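Side-chain contacts in 3-oxo-tetronate kinase (Cupriavidus necator, PDB 5DMH), which catalyses the ATP-dependent phosphorylation of 3-oxo-tetronate to 3-oxo-tetronate 4-phosphate, the sugar-acid kinase step that leaves ADP as by-product: residues G35-D40 against Q102-Q107; V234-L239 against I258-P263; A326-A331 against L373-A378. All blocks are in the same frame, centred on the assembly; numbering follows the deposited sequence.

Contact 1: residues G35-D40 against Q102-Q107; sequences GCIADD and QWLRAQ
L104, on helix 90-106, sets its two methyls on the backbone of strand 34-38, and this helix-on-strand packing belongs to the alpha/beta core of the sugar-binding N-terminal domain. Strand 35-38 and helix 102-106 run nearly antiparallel, at 162°, with their axes 8.5 Å apart at closest approach. The leucine CG stands anti to its carbonyl carbon (chi1 -72°), which sends the branched end down toward the strand. There CD1 rests over the G35-C36 peptide link, 3.6 Å from G35 C, while CD2 lies 3.9 Å from G35 CA. Because G35 has no side chain, the helix can approach until the CA atoms of G35 and L104 are 5.6 Å apart. I37 comes in from farther along the strand: its side chain leaves the strand to one side and crosses the leucine at a slant, whereas the C36 side chain points away to L47 and L51 of helix 41-53. The strand therefore has helices on both faces. L79 and V81 of strand 78-82 and F112 of strand 111-115 also pack against L104, so strands on both sides of 34-38 add apolar contacts to the leucine. No hydrogen bond crosses between the two segments; the one direct meeting of side chains is I37 CG1 against L104 CD1, at 3.7 Å.

Contact 2: residues V234-L239 against I258-P263; sequences VSDADL and IALGLP
The capped N-terminus of helix 236-245 packs against the turn that leads into helix 262-268, within the sugar-binding N-terminal domain, and L239 meets both I258, just before the turn, and L260 within it. Its two methyls divide the work. CD1 touches L260 CD1 at 3.8 Å, the two leucine side chains lying at a slant to each other, while CD2 sits 4.0 Å from the backbone N of I258 and 4.2 Å from I258 CD1. The isoleucine side chain sets out away from the helix, yet with CG1 anti to the backbone N (chi1 -165°) and the chain bent at chi2 (57°), CD1 comes back toward L239. L260 CD1 also reaches D236, whose OD1 lies 4.0 Å away at the more open border of the contact.

A water makes the polar link. It donates to L239 O at 2.8 Å and to I258 O, and accepts from G261 N at 2.9 Å, so the carbonyl of L239 on the helix, that of I258 just before the type I turn A259-L262, and the N-H of G261 inside it are joined through one molecule without any direct hydrogen bond between the segments. The start of the helix is itself fixed by S235, the N-cap residue, whose OG accepts from D238 N at 3.1 Å.

Around this junction, P151 covers D236 and L239, C147 of strand 144-147 meets both L239 and I258, I252 of strand 251-254 packs on I258, and T50 of helix 41-53 lies against L260.

Contact 3: residues A326-A331 against L373-A378; sequences AVADAA and LATVAA
A328 and A331, one turn apart on helix 327-336, face T375 and V376 of helix 362-382 in the nucleotide-binding C-terminal domain. The short helical segments cross at -41°, with their axes 9.1 Å apart at closest approach. Methyl-to-methyl packing makes up most of the contact. V376 CG2, anti to its own carbonyl carbon, points at the other helix between the two alanines, 3.7 Å from A331 CB and 4.3 Å from A328 CB. Beside it, T375 turns its methyl, not its hydroxyl, across the interface: CG2 meets A328 CB at 3.8 Å.

Contacts with polar atoms are few. V376 CG2 also lies 3.9 Å from A328 O, a van der Waals approach to a carbonyl, and T375 OG1 is hydrogen-bonded to Q371 O of its own helix. Deeper in the domain, I344 of strand 343-345 covers A331 and L291 of strand 288-292 covers V376.

With neither hydrogen bonds nor salt bridges between the segments, the pairing rests on the fit of small apolar groups: dispersion and the burial of A331 and V376 hold it, while T375 contributes its methyl at the exposed margin.

In the fold
The three contacts follow one another along the chain. Contacts 1 and 2 share the sugar-binding N-terminal domain, their centres 21 Å apart and their nearest atoms about 7 Å, and helix 41-53 packs on residues of both: its L47 and L51 touch C36 in the first and A259 in the second. Contact 3 lies 32 Å from contact 1 and 40 Å from contact 2 between centres, across the chain's centre from contact 2. Contacts 1 and 2 lie away from the nucleotide site, whereas in contact 3 the T375 side chain is about 13 Å from bound ADP. Contacts 1 and 2 thus belong to the packing of the sugar-binding domain and contact 3 to that of the nucleotide-binding domain, and none joins the two.

Contact 1: residues G35-D40 against Q102-Q107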
loop_
_atom_site.group_PDB
_atom_site.type_symbol
_atom_site.label_atom_id
_atom_site.label_comp_id
_atom_site.label_asym_id
_atom_site.label_seq_id
_atom_site.Cartn_x
_atom_site.Cartn_y
_atom_site.Cartn_z
ATOM N N GLY A 35 8.395 -4.443 -12.882
ATOM C CA GLY A 35 7.245 -5.194 -12.416
ATOM C C GLY A 35 7.183 -5.163 -10.903
ATOM O O GLY A 35 8.178 -5.433 -10.254
ATOM N N CYS A 36 6.036 -4.783 -10.343
ATOM C CA CYS A 36 5.935 -4.528 -8.920
ATOM C C CYS A 36 4.820 -5.375 -8.340
ATOM O O CYS A 36 3.801 -5.604 -8.980
ATOM C CB CYS A 36 5.649 -3.066 -8.661
ATOM S SG CYS A 36 6.766 -1.927 -9.515
ATOM N N ILE A 37 5.067 -5.884 -7.154
ATOM C CA ILE A 37 4.110 -6.671 -6.420
ATOM C C ILE A 37 3.881 -5.973 -5.101
ATOM O O ILE A 37 4.816 -5.863 -4.303
ATOM C CB ILE A 37 4.673 -8.057 -6.163
ATOM C CG1 ILE A 37 4.957 -8.743 -7.505
ATOM C CG2 ILE A 37 3.709 -8.862 -5.339
ATOM C CD1 ILE A 37 5.797 -9.996 -7.353
ATOM N N ALA A 38 2.647 -5.519 -4.872
ATOM C CA ALA A 38 2.302 -4.802 -3.649
ATOM C C ALA A 38 1.405 -5.640 -2.723
ATOM O O ALA A 38 0.438 -6.278 -3.174
ATOM C CB ALA A 38 1.619 -3.471 -3.981
ATOM N N ASP A 39 1.739 -5.639 -1.440
ATOM C CA ASP A 39 1.016 -6.430 -0.465
ATOM C C ASP A 39 -0.321 -5.843 0.038
ATOM O O ASP A 39 -0.989 -6.457 0.862
ATOM C CB ASP A 39 1.910 -6.814 0.708
ATOM C CG ASP A 39 2.116 -5.697 1.735
ATOM O OD1 ASP A 39 1.866 -4.509 1.471
ATOM O OD2 ASP A 39 2.535 -6.058 2.849
ATOM N N ASP A 40 -0.679 -4.652 -0.425
ATOM C CA ASP A 40 -2.006 -4.106 -0.181
ATOM C C ASP A 40 -2.406 -3.145 -1.281
ATOM O O ASP A 40 -1.566 -2.688 -2.074
ATOM C CB ASP A 40 -2.199 -3.554 1.256
ATOM C CG ASP A 40 -1.603 -2.176 1.513
ATOM O OD1 ASP A 40 -0.877 -1.558 0.697
ATOM O OD2 ASP A 40 -1.843 -1.735 2.663
ATOM N N GLN A 102 5.799 -14.368 -11.934
ATOM C CA GLN A 102 5.864 -15.044 -13.220
ATOM C C GLN A 102 5.083 -14.251 -14.254
ATOM O O GLN A 102 5.553 -14.068 -15.388
ATOM C CB GLN A 102 5.332 -16.471 -13.106
ATOM C CG GLN A 102 5.069 -17.145 -14.440
ATOM C CD GLN A 102 6.285 -17.235 -15.310
ATOM O OE1 GLN A 102 7.434 -17.167 -14.839
ATOM N NE2 GLN A 102 6.049 -17.393 -16.609
ATOM N N TRP A 103 3.895 -13.763 -13.881
ATOM C CA TRP A 103 3.091 -12.983 -14.828
ATOM C C TRP A 103 3.879 -11.752 -15.306
ATOM O O TRP A 103 3.920 -11.428 -16.508
ATOM C CB TRP A 103 1.729 -12.600 -14.216
ATOM C CG TRP A 103 0.862 -11.843 -15.169
ATOM C CD1 TRP A 103 0.073 -12.354 -16.168
ATOM C CD2 TRP A 103 0.726 -10.422 -15.236
ATOM N NE1 TRP A 103 -0.543 -11.335 -16.846
ATOM C CE2 TRP A 103 -0.165 -10.137 -16.291
ATOM C CE3 TRP A 103 1.268 -9.368 -14.500
ATOM C CZ2 TRP A 103 -0.535 -8.829 -16.626
ATOM C CZ3 TRP A 103 0.908 -8.071 -14.825
ATOM C CH2 TRP A 103 0.011 -7.808 -15.879
ATOM N N LEU A 104 4.525 -11.083 -14.363
ATOM C CA LEU A 104 5.306 -9.886 -14.667
ATOM C C LEU A 104 6.482 -10.200 -15.579
ATOM O O LEU A 104 6.739 -9.473 -16.537
ATOM C CB LEU A 104 5.796 -9.247 -13.372
ATOM C CG LEU A 104 4.694 -8.567 -12.557
ATOM C CD1 LEU A 104 5.263 -8.213 -11.200
ATOM C CD2 LEU A 104 4.135 -7.315 -13.251
ATOM N N ARG A 105 7.167 -11.311 -15.318
ATOM C CA ARG A 105 8.296 -11.712 -16.148
ATOM C C ARG A 105 7.832 -11.968 -17.574
ATOM O O ARG A 105 8.468 -11.553 -18.541
ATOM C CB ARG A 105 8.950 -12.978 -15.593
ATOM C CG ARG A 105 9.469 -12.897 -14.202
ATOM C CD ARG A 105 9.978 -14.239 -13.725
ATOM N NE ARG A 105 11.403 -14.345 -13.979
ATOM C CZ ARG A 105 12.232 -15.158 -13.345
ATOM N NH1 ARG A 105 11.808 -15.979 -12.382
ATOM N NH2 ARG A 105 13.510 -15.111 -13.657
ATOM N N ALA A 106 6.705 -12.650 -17.688
ATOM C CA ALA A 106 6.117 -12.988 -18.980
ATOM C C ALA A 106 5.682 -11.769 -19.780
ATOM O O ALA A 106 5.607 -11.849 -21.000
ATOM C CB ALA A 106 4.951 -13.896 -18.770
ATOM N N GLN A 107 5.367 -10.660 -19.098
ATOM C CA GLN A 107 5.099 -9.400 -19.786
ATOM C C GLN A 107 6.392 -8.709 -20.225
ATOM O O GLN A 107 6.341 -7.723 -20.959
ATOM C CB GLN A 107 4.286 -8.429 -18.916
ATOM C CG GLN A 107 3.051 -9.001 -18.219
ATOM C CD GLN A 107 2.209 -9.895 -19.111
ATOM O OE1 GLN A 107 1.683 -9.446 -20.125
ATOM N NE2 GLN A 107 2.082 -11.173 -18.736
#

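Contact 2: residues V234-L239 against I258-P263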
loop_
_atom_site.group_PDB
_atom_site.type_symbol
_atom_site.label_atom_id
_atom_site.label_comp_id
_atom_site.label_asym_id
_atom_site.label_seq_id
_atom_site.Cartn_x
_atom_site.Cartn_y
_atom_site.Cartn_z
ATOM N N VAL A 234 17.818 8.709 5.453
ATOM C CA VAL A 234 17.440 9.842 6.315
ATOM C C VAL A 234 16.881 11.017 5.535
ATOM O O VAL A 234 16.527 12.046 6.128
ATOM C CB VAL A 234 18.611 10.307 7.192
ATOM C CG1 VAL A 234 19.247 9.135 7.892
ATOM C CG2 VAL A 234 19.670 11.061 6.370
ATOM N N SER A 235 16.755 10.844 4.222
ATOM C CA SER A 235 16.314 11.906 3.321
ATOM C C SER A 235 15.935 11.321 1.985
ATOM O O SER A 235 16.280 10.165 1.683
ATOM C CB SER A 235 17.459 12.876 3.119
ATOM O OG SER A 235 18.492 12.191 2.490
ATOM N N ASP A 236 15.235 12.116 1.171
ATOM C CA ASP A 236 14.942 11.725 -0.202
ATOM C C ASP A 236 16.252 11.546 -0.978
ATOM O O ASP A 236 16.355 10.674 -1.843
ATOM C CB ASP A 236 14.044 12.730 -0.917
ATOM C CG ASP A 236 12.579 12.625 -0.506
ATOM O OD1 ASP A 236 12.174 11.657 0.165
ATOM O OD2 ASP A 236 11.829 13.548 -0.863
ATOM N N ALA A 237 17.257 12.359 -0.666
ATOM C CA ALA A 237 18.548 12.192 -1.319
ATOM C C ALA A 237 19.094 10.767 -1.115
ATOM O O ALA A 237 19.630 10.172 -2.045
ATOM C CB ALA A 237 19.552 13.231 -0.844
ATOM N N ASP A 238 18.954 10.222 0.097
ATOM C CA ASP A 238 19.405 8.867 0.353
ATOM C C ASP A 238 18.605 7.883 -0.491
ATOM O O ASP A 238 19.162 6.931 -1.003
ATOM C CB ASP A 238 19.294 8.488 1.843
ATOM C CG ASP A 238 20.391 9.068 2.687
ATOM O OD1 ASP A 238 21.369 9.677 2.148
ATOM O OD2 ASP A 238 20.298 8.897 3.920
ATOM N N LEU A 239 17.307 8.133 -0.676
ATOM C CA LEU A 239 16.480 7.229 -1.471
ATOM C C LEU A 239 16.932 7.199 -2.940
ATOM O O LEU A 239 16.974 6.128 -3.578
ATOM C CB LEU A 239 15.003 7.605 -1.331
ATOM C CG LEU A 239 14.353 7.241 0.018
ATOM C CD1 LEU A 239 12.971 7.829 0.090
ATOM C CD2 LEU A 239 14.316 5.737 0.239
ATOM N N ILE A 258 11.459 3.995 -2.007
ATOM C CA ILE A 258 12.622 3.343 -2.618
ATOM C C ILE A 258 12.515 3.317 -4.153
ATOM O O ILE A 258 13.510 3.079 -4.852
ATOM C CB ILE A 258 12.854 1.943 -2.042
ATOM C CG1 ILE A 258 14.246 1.429 -2.405
ATOM C CG2 ILE A 258 11.824 0.933 -2.558
ATOM C CD1 ILE A 258 15.398 2.347 -1.944
ATOM N N ALA A 259 11.313 3.555 -4.680
ATOM C CA ALA A 259 11.099 3.587 -6.139
ATOM C C ALA A 259 11.424 4.924 -6.770
ATOM O O ALA A 259 11.491 5.029 -8.007
ATOM C CB ALA A 259 9.669 3.213 -6.484
ATOM N N LEU A 260 11.602 5.954 -5.939
ATOM C CA LEU A 260 11.808 7.316 -6.438
ATOM C C LEU A 260 12.802 7.400 -7.591
ATOM O O LEU A 260 12.565 8.094 -8.598
ATOM C CB LEU A 260 12.286 8.215 -5.288
ATOM C CG LEU A 260 11.178 8.675 -4.346
ATOM C CD1 LEU A 260 11.785 9.404 -3.160
ATOM C CD2 LEU A 260 10.196 9.599 -5.051
ATOM N N GLY A 261 13.942 6.728 -7.426
ATOM C CA GLY A 261 15.032 6.830 -8.366
ATOM C C GLY A 261 15.074 5.774 -9.464
ATOM O O GLY A 261 16.016 5.758 -10.260
ATOM N N LEU A 262 14.090 4.875 -9.504
ATOM C CA LEU A 262 14.179 3.758 -10.457
ATOM C C LEU A 262 13.935 4.218 -11.896
ATOM O O LEU A 262 14.627 3.789 -12.817
ATOM C CB LEU A 262 13.261 2.612 -10.034
ATOM C CG LEU A 262 13.592 2.062 -8.638
ATOM C CD1 LEU A 262 12.652 0.936 -8.253
ATOM C CD2 LEU A 262 15.047 1.630 -8.529
ATOM N N PRO A 263 12.965 5.115 -12.107
ATOM C CA PRO A 263 12.803 5.607 -13.487
ATOM C C PRO A 263 14.053 6.253 -14.045
ATOM O O PRO A 263 14.393 6.063 -15.210
ATOM C CB PRO A 263 11.674 6.639 -13.345
ATOM C CG PRO A 263 10.878 6.140 -12.212
ATOM C CD PRO A 263 11.895 5.612 -11.229
HETATM O O HOH W 1 15.182 5.122 -5.423
#

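Contact 3: residues A326-A331 against L373-A378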
loop_
_atom_site.group_PDB
_atom_site.type_symbol
_atom_site.label_atom_id
_atom_site.label_comp_id
_atom_site.label_asym_id
_atom_site.label_seq_id
_atom_site.Cartn_x
_atom_site.Cartn_y
_atom_site.Cartn_z
ATOM N N ALA A 326 -28.482 -6.612 10.964
ATOM C CA ALA A 326 -28.446 -6.205 9.562
ATOM C C ALA A 326 -27.727 -4.865 9.376
ATOM O O ALA A 326 -28.309 -3.904 8.878
ATOM C CB ALA A 326 -29.889 -6.127 9.003
ATOM N N VAL A 327 -26.447 -4.828 9.727
ATOM C CA VAL A 327 -25.674 -3.596 9.758
ATOM C C VAL A 327 -25.367 -3.075 8.343
ATOM O O VAL A 327 -25.547 -1.878 8.078
ATOM C CB VAL A 327 -24.366 -3.792 10.549
ATOM C CG1 VAL A 327 -23.533 -2.546 10.531
ATOM C CG2 VAL A 327 -24.667 -4.228 11.983
ATOM N N ALA A 328 -24.950 -3.956 7.433
ATOM C CA ALA A 328 -24.692 -3.523 6.065
ATOM C C ALA A 328 -25.955 -2.985 5.385
ATOM O O ALA A 328 -25.893 -1.969 4.680
ATOM C CB ALA A 328 -24.077 -4.645 5.237
ATOM N N ASP A 329 -27.092 -3.653 5.591
ATOM C CA ASP A 329 -28.365 -3.173 5.066
ATOM C C ASP A 329 -28.667 -1.772 5.613
ATOM O O ASP A 329 -29.126 -0.898 4.876
ATOM C CB ASP A 329 -29.514 -4.125 5.424
ATOM C CG ASP A 329 -29.427 -5.474 4.710
ATOM O OD1 ASP A 329 -28.673 -5.600 3.723
ATOM O OD2 ASP A 329 -30.143 -6.411 5.143
ATOM N N ALA A 330 -28.393 -1.552 6.898
ATOM C CA ALA A 330 -28.675 -0.258 7.524
ATOM C C ALA A 330 -27.796 0.835 6.942
ATOM O O ALA A 330 -28.243 1.981 6.766
ATOM C CB ALA A 330 -28.478 -0.332 9.021
ATOM N N ALA A 331 -26.538 0.495 6.674
ATOM C CA ALA A 331 -25.601 1.447 6.074
ATOM C C ALA A 331 -26.010 1.811 4.658
ATOM O O ALA A 331 -25.958 2.961 4.278
ATOM C CB ALA A 331 -24.215 0.895 6.090
ATOM N N LEU A 373 -18.039 -3.402 5.001
ATOM C CA LEU A 373 -17.731 -2.247 4.168
ATOM C C LEU A 373 -17.709 -2.653 2.703
ATOM O O LEU A 373 -18.140 -1.870 1.828
ATOM C CB LEU A 373 -16.391 -1.608 4.625
ATOM C CG LEU A 373 -16.454 -0.902 5.978
ATOM C CD1 LEU A 373 -15.034 -0.503 6.452
ATOM C CD2 LEU A 373 -17.374 0.299 5.978
ATOM N N ALA A 374 -17.218 -3.862 2.414
ATOM C CA ALA A 374 -17.173 -4.342 1.050
ATOM C C ALA A 374 -18.607 -4.569 0.508
ATOM O O ALA A 374 -18.914 -4.247 -0.646
ATOM C CB ALA A 374 -16.351 -5.613 0.965
ATOM N N THR A 375 -19.474 -5.133 1.341
ATOM C CA THR A 375 -20.890 -5.293 0.970
ATOM C C THR A 375 -21.562 -3.926 0.702
ATOM O O THR A 375 -22.271 -3.733 -0.298
ATOM C CB THR A 375 -21.661 -6.019 2.073
ATOM O OG1 THR A 375 -21.168 -7.345 2.200
ATOM C CG2 THR A 375 -23.187 -6.029 1.768
ATOM N N VAL A 376 -21.305 -2.960 1.573
ATOM C CA VAL A 376 -21.845 -1.624 1.361
ATOM C C VAL A 376 -21.341 -1.075 0.020
ATOM O O VAL A 376 -22.118 -0.598 -0.782
ATOM C CB VAL A 376 -21.499 -0.666 2.479
ATOM C CG1 VAL A 376 -21.885 0.747 2.092
ATOM C CG2 VAL A 376 -22.204 -1.096 3.768
ATOM N N ALA A 377 -20.048 -1.208 -0.260
ATOM C CA ALA A 377 -19.549 -0.755 -1.553
ATOM C C ALA A 377 -20.228 -1.437 -2.755
ATOM O O ALA A 377 -20.608 -0.787 -3.735
ATOM C CB ALA A 377 -18.051 -0.943 -1.614
ATOM N N ALA A 378 -20.368 -2.754 -2.697
ATOM C CA ALA A 378 -21.003 -3.488 -3.797
ATOM C C ALA A 378 -22.450 -3.031 -3.998
ATOM O O ALA A 378 -22.897 -2.827 -5.124
ATOM C CB ALA A 378 -20.952 -4.983 -3.548
#